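Local coordinates for protein tyrosinase (Aspergillus oryzae, PDB 6JU8) that probably hydroxylates L-tyrosine and oxidises L-dopa to L-dopaquinone with molecular oxygen at a dinuclear copper centre, a step in melanin biosynthesis, at residues 237-245 / 337-345; 284-292 / 449-457. The protein carries 1 engineered substitution. One frame throughout, in Å; residues are numbered along the deposited sequence. Where two conformers were deposited one is given.

Contact 1. Residues 237-245 / 337-345; sequences TTKYGLLEN and NWVGGFMFS
The Tyr240 ring lies with one face flat on the backbone of Gly341, whose CA sits 3.3 Å from the ring centroid and only 8° off its normal, a close CH-pi contact. At the edge of the same ring, near its plane, is the carbonyl of Trp338, and the hydroxyl OH donates to Trp338 O at 2.7 Å, tilted from that carbonyl plane. CG of Tyr240 stands anti to its own carbonyl carbon (chi1 -73°), which carries the ring along the end of the helix. The Phe344 ring meets Glu244, with N over one face, offset toward the rim, and CB in a CH-pi contact 4.0 Å from the centroid; Leu242 O approaches Phe344 CD1 at the edge.

Gly341, the first residue past helix 328-340, turns away with positive phi, which glycine adopts easily, and without a side chain its CA can lie directly on the ring. Tyr240 N donates to Gly340 O at 2.8 Å, so Tyr240 occupies two carbonyls at this helix end. The chain then enters strand 342-343, where Phe342 and Met343 both face Gly356 in a classic beta bulge. Glu244 N gives a straighter bond to Phe344 O at 2.9 Å (N-H...O 166°). Lys239 CB and CG cover Val339 O, a buried carbonyl oxygen without a modelled partner, while NZ forms a salt bridge with Asp369. Leu259 of the second subunit packs on Tyr240 and Leu243.

Contact 2. Residues 284-292 / 449-457; sequences QDMTFRLLT and RKEISDLYG
Apolar packing between Phe288, Leu291 and Thr292 and the residues Ile452 and Tyr456 joins helices 283-292 and 448-456. They come nearest at Phe288 and Tyr456, where Phe288 CB lies 3.3 Å from Tyr456 O. Beta-branched Ile452 holds its CG2 methyl close to its own backbone, where it touches Phe288 CD1, Leu291 CB and, at 3.8 Å, Thr292 CG2. Leu291 CD1 meets the CD2/CE2 side of the Tyr456 ring at a slant, 4.1 Å from CD2. Buried, extended Gln284 packs its CG against Tyr456, 3.5 Å from Tyr456 O, while NE2 is hydrogen-bonded to Ala153 O.

The aromatic contacts centre on Phe288, whose CG is anti to the backbone N (chi1 -178°), turning the ring alongside the end of the other helix. Gly457 CA lies over one face, 4.0 Å from the centroid, in a CH-pi contact; Thr292 OG1 lies over the opposite face, offset toward the rim, and donates to Phe288 O one turn back, which ties down a hydroxyl beside an apolar ring.

A polar link across the contact runs through water: one molecule donates both to Asp285 OD1 and, at 2.7 Å, to Tyr456 O.

The helices run antiparallel at 167°, their axes 9.9 Å apart. Leu291 and Ile452 both rest on Ile385 of helix 371-389, and Met286 and Leu290, also on helix 283-292, pack against helix 328-340.

Contacts 1 and 2 lie 30 Å apart between centres, with about 7 Å between their nearest atoms, and do not touch. Helix 328-340 relates them: its C-terminal end belongs to contact 1, while Leu328 and Ile331 near its start meet Leu290 of contact 2. The same helix carries His332 and His336, which with His376 bind one copper ion. The side chain of Asn337 in contact 1 comes within about 5 Å of that of His336 and about 10 Å of a copper ion, whereas Leu291 in contact 2 stays about 12 Å from His332. Helix 371-389, which holds His376, also packs against contact 2.

Contact 1. Residues 237-245 / 337-345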
loop_
_atom_site.group_PDB
_atom_site.type_symbol
_atom_site.label_atom_id
_atom_site.label_comp_id
_atom_site.label_asym_id
_atom_site.label_seq_id
_atom_site.Cartn_x
_atom_site.Cartn_y
_atom_site.Cartn_z
ATOM N N THR A 237 1.905 -4.834 10.504
ATOM C CA THR A 237 2.565 -3.534 10.590
ATOM C C THR A 237 2.155 -2.666 9.391
ATOM O O THR A 237 1.777 -3.206 8.341
ATOM C CB THR A 237 4.097 -3.700 10.627
ATOM O OG1 THR A 237 4.553 -4.404 9.451
ATOM C CG2 THR A 237 4.533 -4.510 11.836
ATOM N N THR A 238 2.182 -1.364 9.593
ATOM C CA THR A 238 1.818 -0.408 8.562
ATOM C C THR A 238 2.769 0.777 8.571
ATOM O O THR A 238 3.316 1.132 9.617
ATOM C CB THR A 238 0.356 0.027 8.705
ATOM O OG1 THR A 238 -0.021 0.937 7.650
ATOM C CG2 THR A 238 0.074 0.744 10.024
ATOM N N LYS A 239 2.954 1.379 7.407
ATOM C CA LYS A 239 3.590 2.697 7.255
ATOM C C LYS A 239 2.488 3.673 6.878
ATOM O O LYS A 239 1.914 3.487 5.777
ATOM C CB LYS A 239 4.710 2.675 6.204
ATOM C CG LYS A 239 5.806 1.635 6.473
ATOM C CD LYS A 239 6.618 1.432 5.177
ATOM C CE LYS A 239 7.786 0.467 5.372
ATOM N NZ LYS A 239 7.312 -0.855 5.861
ATOM N N TYR A 240 2.130 4.614 7.730
ATOM C CA TYR A 240 1.152 5.673 7.518
ATOM C C TYR A 240 -0.302 5.216 7.482
ATOM O O TYR A 240 -1.180 6.072 7.309
ATOM C CB TYR A 240 1.441 6.485 6.231
ATOM C CG TYR A 240 2.628 7.407 6.368
ATOM C CD1 TYR A 240 3.927 6.918 6.223
ATOM C CD2 TYR A 240 2.465 8.783 6.634
ATOM C CE1 TYR A 240 5.040 7.736 6.330
ATOM C CE2 TYR A 240 3.580 9.593 6.765
ATOM C CZ TYR A 240 4.859 9.073 6.612
ATOM O OH TYR A 240 5.929 9.942 6.763
ATOM N N GLY A 241 -0.619 3.929 7.628
ATOM C CA GLY A 241 -2.002 3.509 7.405
ATOM C C GLY A 241 -3.000 3.689 8.526
ATOM O O GLY A 241 -4.183 3.377 8.287
ATOM N N LEU A 242 -2.596 4.177 9.692
ATOM C CA LEU A 242 -3.541 4.406 10.788
ATOM C C LEU A 242 -3.921 5.872 10.883
ATOM O O LEU A 242 -3.054 6.709 11.186
ATOM C CB LEU A 242 -2.941 3.993 12.147
ATOM C CG LEU A 242 -2.340 2.581 12.167
ATOM C CD1 LEU A 242 -1.804 2.265 13.572
ATOM C CD2 LEU A 242 -3.332 1.531 11.696
ATOM N N LEU A 243 -5.179 6.162 10.618
ATOM C CA LEU A 243 -5.705 7.523 10.623
ATOM C C LEU A 243 -6.888 7.579 11.596
ATOM O O LEU A 243 -7.715 6.655 11.606
ATOM C CB LEU A 243 -6.150 7.961 9.230
ATOM C CG LEU A 243 -5.092 8.369 8.201
ATOM C CD1 LEU A 243 -4.146 7.244 7.837
ATOM C CD2 LEU A 243 -5.796 8.908 6.944
ATOM N N GLU A 244 -6.957 8.637 12.395
ATOM C CA GLU A 244 -8.068 8.797 13.320
ATOM C C GLU A 244 -9.395 8.825 12.570
ATOM O O GLU A 244 -9.462 9.394 11.477
ATOM C CB GLU A 244 -7.843 10.054 14.173
ATOM C CG GLU A 244 -8.744 10.097 15.393
ATOM C CD GLU A 244 -8.495 11.216 16.374
ATOM O OE1 GLU A 244 -8.816 10.998 17.567
ATOM O OE2 GLU A 244 -8.101 12.312 15.957
ATOM N N ASN A 245 -10.427 8.203 13.127
ATOM C CA ASN A 245 -11.785 8.239 12.598
ATOM C C ASN A 245 -11.908 7.516 11.256
ATOM O O ASN A 245 -12.742 7.846 10.409
ATOM C CB ASN A 245 -12.302 9.677 12.503
ATOM C CG ASN A 245 -12.487 10.237 13.911
ATOM O OD1 ASN A 245 -13.120 9.571 14.736
ATOM N ND2 ASN A 245 -11.959 11.435 14.143
ATOM N N ASN A 337 10.157 8.540 12.412
ATOM C CA ASN A 337 8.870 9.212 12.190
ATOM C C ASN A 337 8.522 9.231 10.706
ATOM O O ASN A 337 7.359 9.007 10.323
ATOM C CB ASN A 337 8.932 10.647 12.713
ATOM C CG ASN A 337 8.899 10.701 14.228
ATOM O OD1 ASN A 337 8.491 9.754 14.887
ATOM N ND2 ASN A 337 9.325 11.854 14.741
ATOM N N TRP A 338 9.511 9.554 9.877
ATOM C CA TRP A 338 9.240 9.757 8.445
ATOM C C TRP A 338 8.942 8.443 7.748
ATOM O O TRP A 338 8.196 8.429 6.778
ATOM C CB TRP A 338 10.415 10.491 7.771
ATOM C CG TRP A 338 10.677 11.827 8.404
ATOM C CD1 TRP A 338 9.818 12.587 9.139
ATOM C CD2 TRP A 338 11.920 12.533 8.328
ATOM N NE1 TRP A 338 10.469 13.735 9.541
ATOM C CE2 TRP A 338 11.746 13.730 9.056
ATOM C CE3 TRP A 338 13.168 12.294 7.729
ATOM C CZ2 TRP A 338 12.757 14.685 9.210
ATOM C CZ3 TRP A 338 14.155 13.238 7.887
ATOM C CH2 TRP A 338 13.960 14.431 8.611
ATOM N N VAL A 339 9.511 7.332 8.225
ATOM C CA VAL A 339 9.211 6.022 7.629
ATOM C C VAL A 339 7.847 5.534 8.080
ATOM O O VAL A 339 7.075 5.009 7.274
ATOM C CB VAL A 339 10.281 4.992 8.027
ATOM C CG1 VAL A 339 9.894 3.580 7.603
ATOM C CG2 VAL A 339 11.625 5.362 7.399
ATOM N N GLY A 340 7.537 5.666 9.367
ATOM C CA GLY A 340 6.372 5.028 9.944
ATOM C C GLY A 340 5.090 5.820 9.765
ATOM O O GLY A 340 4.009 5.236 9.705
ATOM N N GLY A 341 5.223 7.149 9.730
ATOM C CA GLY A 341 4.065 8.031 9.785
ATOM C C GLY A 341 3.852 8.456 11.231
ATOM O O GLY A 341 3.754 7.592 12.113
ATOM N N PHE A 342 3.804 9.769 11.437
ATOM C CA PHE A 342 3.849 10.335 12.776
ATOM C C PHE A 342 2.632 11.177 13.123
ATOM O O PHE A 342 2.660 11.859 14.158
ATOM C CB PHE A 342 5.161 11.152 12.967
ATOM C CG PHE A 342 5.303 12.237 11.926
ATOM C CD1 PHE A 342 4.904 13.539 12.190
ATOM C CD2 PHE A 342 5.815 11.969 10.666
ATOM C CE1 PHE A 342 4.983 14.518 11.219
ATOM C CE2 PHE A 342 5.893 12.939 9.678
ATOM C CZ PHE A 342 5.500 14.229 9.969
ATOM N N MET A 343 1.598 11.158 12.276
ATOM C CA MET A 343 0.401 11.945 12.518
ATOM C C MET A 343 -0.846 11.066 12.415
ATOM O O MET A 343 -1.301 10.764 11.323
ATOM C CB MET A 343 0.259 13.093 11.527
ATOM C CG MET A 343 1.233 14.218 11.782
ATOM S SD MET A 343 1.006 15.642 10.704
ATOM C CE MET A 343 1.596 15.040 9.143
ATOM N N PHE A 344 -1.357 10.607 13.545
ATOM C CA PHE A 344 -2.592 9.817 13.570
ATOM C C PHE A 344 -3.798 10.753 13.462
ATOM O O PHE A 344 -4.687 10.464 12.668
ATOM C CB PHE A 344 -2.633 9.004 14.861
ATOM C CG PHE A 344 -3.900 8.252 15.154
ATOM C CD1 PHE A 344 -4.275 7.188 14.332
ATOM C CD2 PHE A 344 -4.714 8.554 16.233
ATOM C CE1 PHE A 344 -5.416 6.440 14.588
ATOM C CE2 PHE A 344 -5.854 7.826 16.508
ATOM C CZ PHE A 344 -6.197 6.757 15.685
ATOM N N SER A 345 -3.786 11.820 14.245
ATOM C CA SER A 345 -4.878 12.785 14.183
ATOM C C SER A 345 -4.724 13.644 12.931
ATOM O O SER A 345 -3.619 13.889 12.441
ATOM C CB SER A 345 -4.910 13.645 15.439
ATOM O OG SER A 345 -3.791 14.518 15.529
#

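Contact 2. Residues 284-292 / 449-457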
loop_
_atom_site.group_PDB
_atom_site.type_symbol
_atom_site.label_atom_id
_atom_site.label_comp_id
_atom_site.label_asym_id
_atom_site.label_seq_id
_atom_site.Cartn_x
_atom_site.Cartn_y
_atom_site.Cartn_z
ATOM N N GLN A 284 20.145 14.314 3.850
ATOM C CA GLN A 284 21.525 13.992 3.463
ATOM C C GLN A 284 22.507 14.977 4.091
ATOM O O GLN A 284 23.587 14.593 4.581
ATOM C CB GLN A 284 21.668 13.995 1.945
ATOM C CG GLN A 284 23.082 13.659 1.477
ATOM C CD GLN A 284 23.140 13.546 -0.036
ATOM O OE1 GLN A 284 23.501 14.510 -0.685
ATOM N NE2 GLN A 284 22.757 12.399 -0.586
ATOM N N ASP A 285 22.168 16.268 4.028
ATOM C CA ASP A 285 23.115 17.239 4.598
ATOM C C ASP A 285 23.245 17.091 6.101
ATOM O O ASP A 285 24.332 17.268 6.671
ATOM C CB ASP A 285 22.697 18.661 4.207
ATOM C CG ASP A 285 23.784 19.643 4.642
ATOM O OD1 ASP A 285 24.968 19.426 4.329
ATOM O OD2 ASP A 285 23.432 20.640 5.274
ATOM N N MET A 286 22.121 16.807 6.773
ATOM C CA MET A 286 22.216 16.635 8.237
ATOM C C MET A 286 23.141 15.484 8.574
ATOM O O MET A 286 23.925 15.530 9.538
ATOM C CB MET A 286 20.821 16.402 8.838
ATOM C CG MET A 286 20.798 16.605 10.335
ATOM S SD MET A 286 20.904 18.337 10.809
ATOM C CE MET A 286 19.154 18.774 10.700
ATOM N N THR A 287 23.077 14.418 7.783
ATOM C CA THR A 287 23.931 13.241 7.974
ATOM C C THR A 287 25.374 13.593 7.683
ATOM O O THR A 287 26.323 13.218 8.413
ATOM C CB THR A 287 23.415 12.094 7.077
ATOM O OG1 THR A 287 22.074 11.778 7.475
ATOM C CG2 THR A 287 24.253 10.844 7.296
ATOM N N PHE A 288 25.631 14.332 6.606
ATOM C CA PHE A 288 26.969 14.849 6.316
ATOM C C PHE A 288 27.532 15.648 7.474
ATOM O O PHE A 288 28.683 15.449 7.878
ATOM C CB PHE A 288 26.912 15.706 5.051
ATOM C CG PHE A 288 28.263 16.254 4.636
ATOM C CD1 PHE A 288 29.239 15.459 4.073
ATOM C CD2 PHE A 288 28.541 17.588 4.857
ATOM C CE1 PHE A 288 30.483 15.976 3.717
ATOM C CE2 PHE A 288 29.753 18.112 4.468
ATOM C CZ PHE A 288 30.746 17.328 3.888
ATOM N N ARG A 289 26.726 16.552 8.033
ATOM C CA ARG A 289 27.196 17.361 9.161
ATOM C C ARG A 289 27.525 16.469 10.361
ATOM O O ARG A 289 28.486 16.720 11.084
ATOM C CB ARG A 289 26.085 18.357 9.520
ATOM C CG ARG A 289 25.929 19.468 8.480
ATOM C CD ARG A 289 24.773 20.390 8.869
ATOM N NE ARG A 289 24.544 21.380 7.819
ATOM C CZ ARG A 289 24.145 22.621 8.001
ATOM N NH1 ARG A 289 23.886 23.087 9.215
ATOM N NH2 ARG A 289 23.984 23.412 6.952
ATOM N N LEU A 290 26.736 15.421 10.597
ATOM C CA LEU A 290 26.989 14.511 11.714
ATOM C C LEU A 290 28.365 13.892 11.605
ATOM O O LEU A 290 29.081 13.735 12.598
ATOM C CB LEU A 290 25.945 13.389 11.744
ATOM C CG LEU A 290 26.162 12.360 12.871
ATOM C CD1 LEU A 290 25.915 12.964 14.238
ATOM C CD2 LEU A 290 25.276 11.140 12.637
ATOM N N LEU A 291 28.727 13.498 10.384
ATOM C CA LEU A 291 29.958 12.755 10.162
ATOM C C LEU A 291 31.180 13.644 10.021
ATOM O O LEU A 291 32.308 13.118 10.107
ATOM C CB LEU A 291 29.804 11.886 8.894
ATOM C CG LEU A 291 28.686 10.848 8.944
ATOM C CD1 LEU A 291 28.586 10.114 7.628
ATOM C CD2 LEU A 291 28.875 9.860 10.110
ATOM N N THR A 292 30.998 14.951 9.797
ATOM C CA THR A 292 32.142 15.798 9.476
ATOM C C THR A 292 32.324 16.962 10.440
ATOM O O THR A 292 33.351 17.646 10.335
ATOM C CB THR A 292 32.021 16.374 8.052
ATOM O OG1 THR A 292 30.822 17.151 7.941
ATOM C CG2 THR A 292 31.987 15.256 7.022
ATOM N N ARG A 449 37.173 9.865 4.414
ATOM C CA ARG A 449 36.679 11.249 4.383
ATOM C C ARG A 449 36.210 11.616 2.989
ATOM O O ARG A 449 35.214 12.300 2.764
ATOM C CB ARG A 449 37.745 12.190 4.945
ATOM C CG ARG A 449 38.000 11.930 6.430
ATOM C CD ARG A 449 38.676 13.149 7.056
ATOM N NE ARG A 449 38.398 13.217 8.482
ATOM C CZ ARG A 449 37.520 14.041 9.049
ATOM N NH1 ARG A 449 36.809 14.890 8.317
ATOM N NH2 ARG A 449 37.354 14.009 10.360
ATOM N N LYS A 450 36.925 11.124 1.973
ATOM C CA LYS A 450 36.521 11.302 0.586
ATOM C C LYS A 450 35.192 10.609 0.299
ATOM O O LYS A 450 34.303 11.174 -0.351
ATOM C CB LYS A 450 37.598 10.765 -0.356
ATOM N N GLU A 451 35.034 9.366 0.771
ATOM C CA GLU A 451 33.791 8.640 0.535
ATOM C C GLU A 451 32.615 9.339 1.202
ATOM O O GLU A 451 31.535 9.416 0.626
ATOM C CB GLU A 451 33.939 7.195 1.010
ATOM C CG GLU A 451 32.739 6.344 0.641
ATOM C CD GLU A 451 32.932 4.842 0.763
ATOM O OE1 GLU A 451 34.093 4.366 0.866
ATOM O OE2 GLU A 451 31.895 4.133 0.695
ATOM N N ILE A 452 32.793 9.867 2.414
ATOM C CA ILE A 452 31.689 10.612 3.056
ATOM C C ILE A 452 31.259 11.779 2.188
ATOM O O ILE A 452 30.046 12.064 2.020
ATOM C CB ILE A 452 32.137 11.133 4.438
ATOM C CG1 ILE A 452 32.378 9.993 5.430
ATOM C CG2 ILE A 452 31.183 12.182 4.989
ATOM C CD1 ILE A 452 33.155 10.377 6.664
ATOM N N SER A 453 32.241 12.509 1.646
ATOM C CA SER A 453 31.944 13.633 0.754
ATOM C C SER A 453 31.282 13.175 -0.531
ATOM O O SER A 453 30.300 13.765 -0.996
ATOM C CB SER A 453 33.248 14.392 0.477
ATOM O OG SER A 453 33.074 15.485 -0.410
ATOM N N ASP A 454 31.776 12.088 -1.112
ATOM C CA ASP A 454 31.162 11.584 -2.332
ATOM C C ASP A 454 29.691 11.214 -2.142
ATOM O O ASP A 454 28.841 11.468 -2.988
ATOM C CB ASP A 454 31.923 10.354 -2.826
ATOM C CG ASP A 454 33.256 10.670 -3.463
ATOM O OD1 ASP A 454 33.553 11.863 -3.672
ATOM O OD2 ASP A 454 33.992 9.699 -3.748
ATOM N N LEU A 455 29.388 10.539 -1.042
ATOM C CA LEU A 455 28.030 10.066 -0.795
ATOM C C LEU A 455 27.103 11.146 -0.273
ATOM O O LEU A 455 25.924 11.181 -0.664
ATOM C CB LEU A 455 28.063 8.902 0.214
ATOM C CG LEU A 455 28.691 7.588 -0.255
ATOM C CD1 LEU A 455 28.880 6.624 0.906
ATOM C CD2 LEU A 455 27.792 6.923 -1.305
ATOM N N TYR A 456 27.574 11.997 0.632
ATOM C CA TYR A 456 26.638 12.846 1.391
ATOM C C TYR A 456 26.969 14.320 1.267
ATOM O O TYR A 456 26.269 15.151 1.859
ATOM C CB TYR A 456 26.615 12.465 2.888
ATOM C CG TYR A 456 26.507 10.969 3.082
ATOM C CD1 TYR A 456 25.406 10.268 2.598
ATOM C CD2 TYR A 456 27.503 10.242 3.718
ATOM C CE1 TYR A 456 25.288 8.901 2.765
ATOM C CE2 TYR A 456 27.408 8.873 3.878
ATOM C CZ TYR A 456 26.310 8.203 3.399
ATOM O OH TYR A 456 26.260 6.837 3.561
ATOM N N GLY A 457 28.012 14.707 0.536
ATOM C CA GLY A 457 28.397 16.115 0.500
ATOM C C GLY A 457 27.782 16.830 -0.689
ATOM O O GLY A 457 27.254 16.204 -1.609
HETATM O O HOH W 1 25.604 17.794 2.046
HETATM O O HOH W 2 35.995 17.047 10.622
#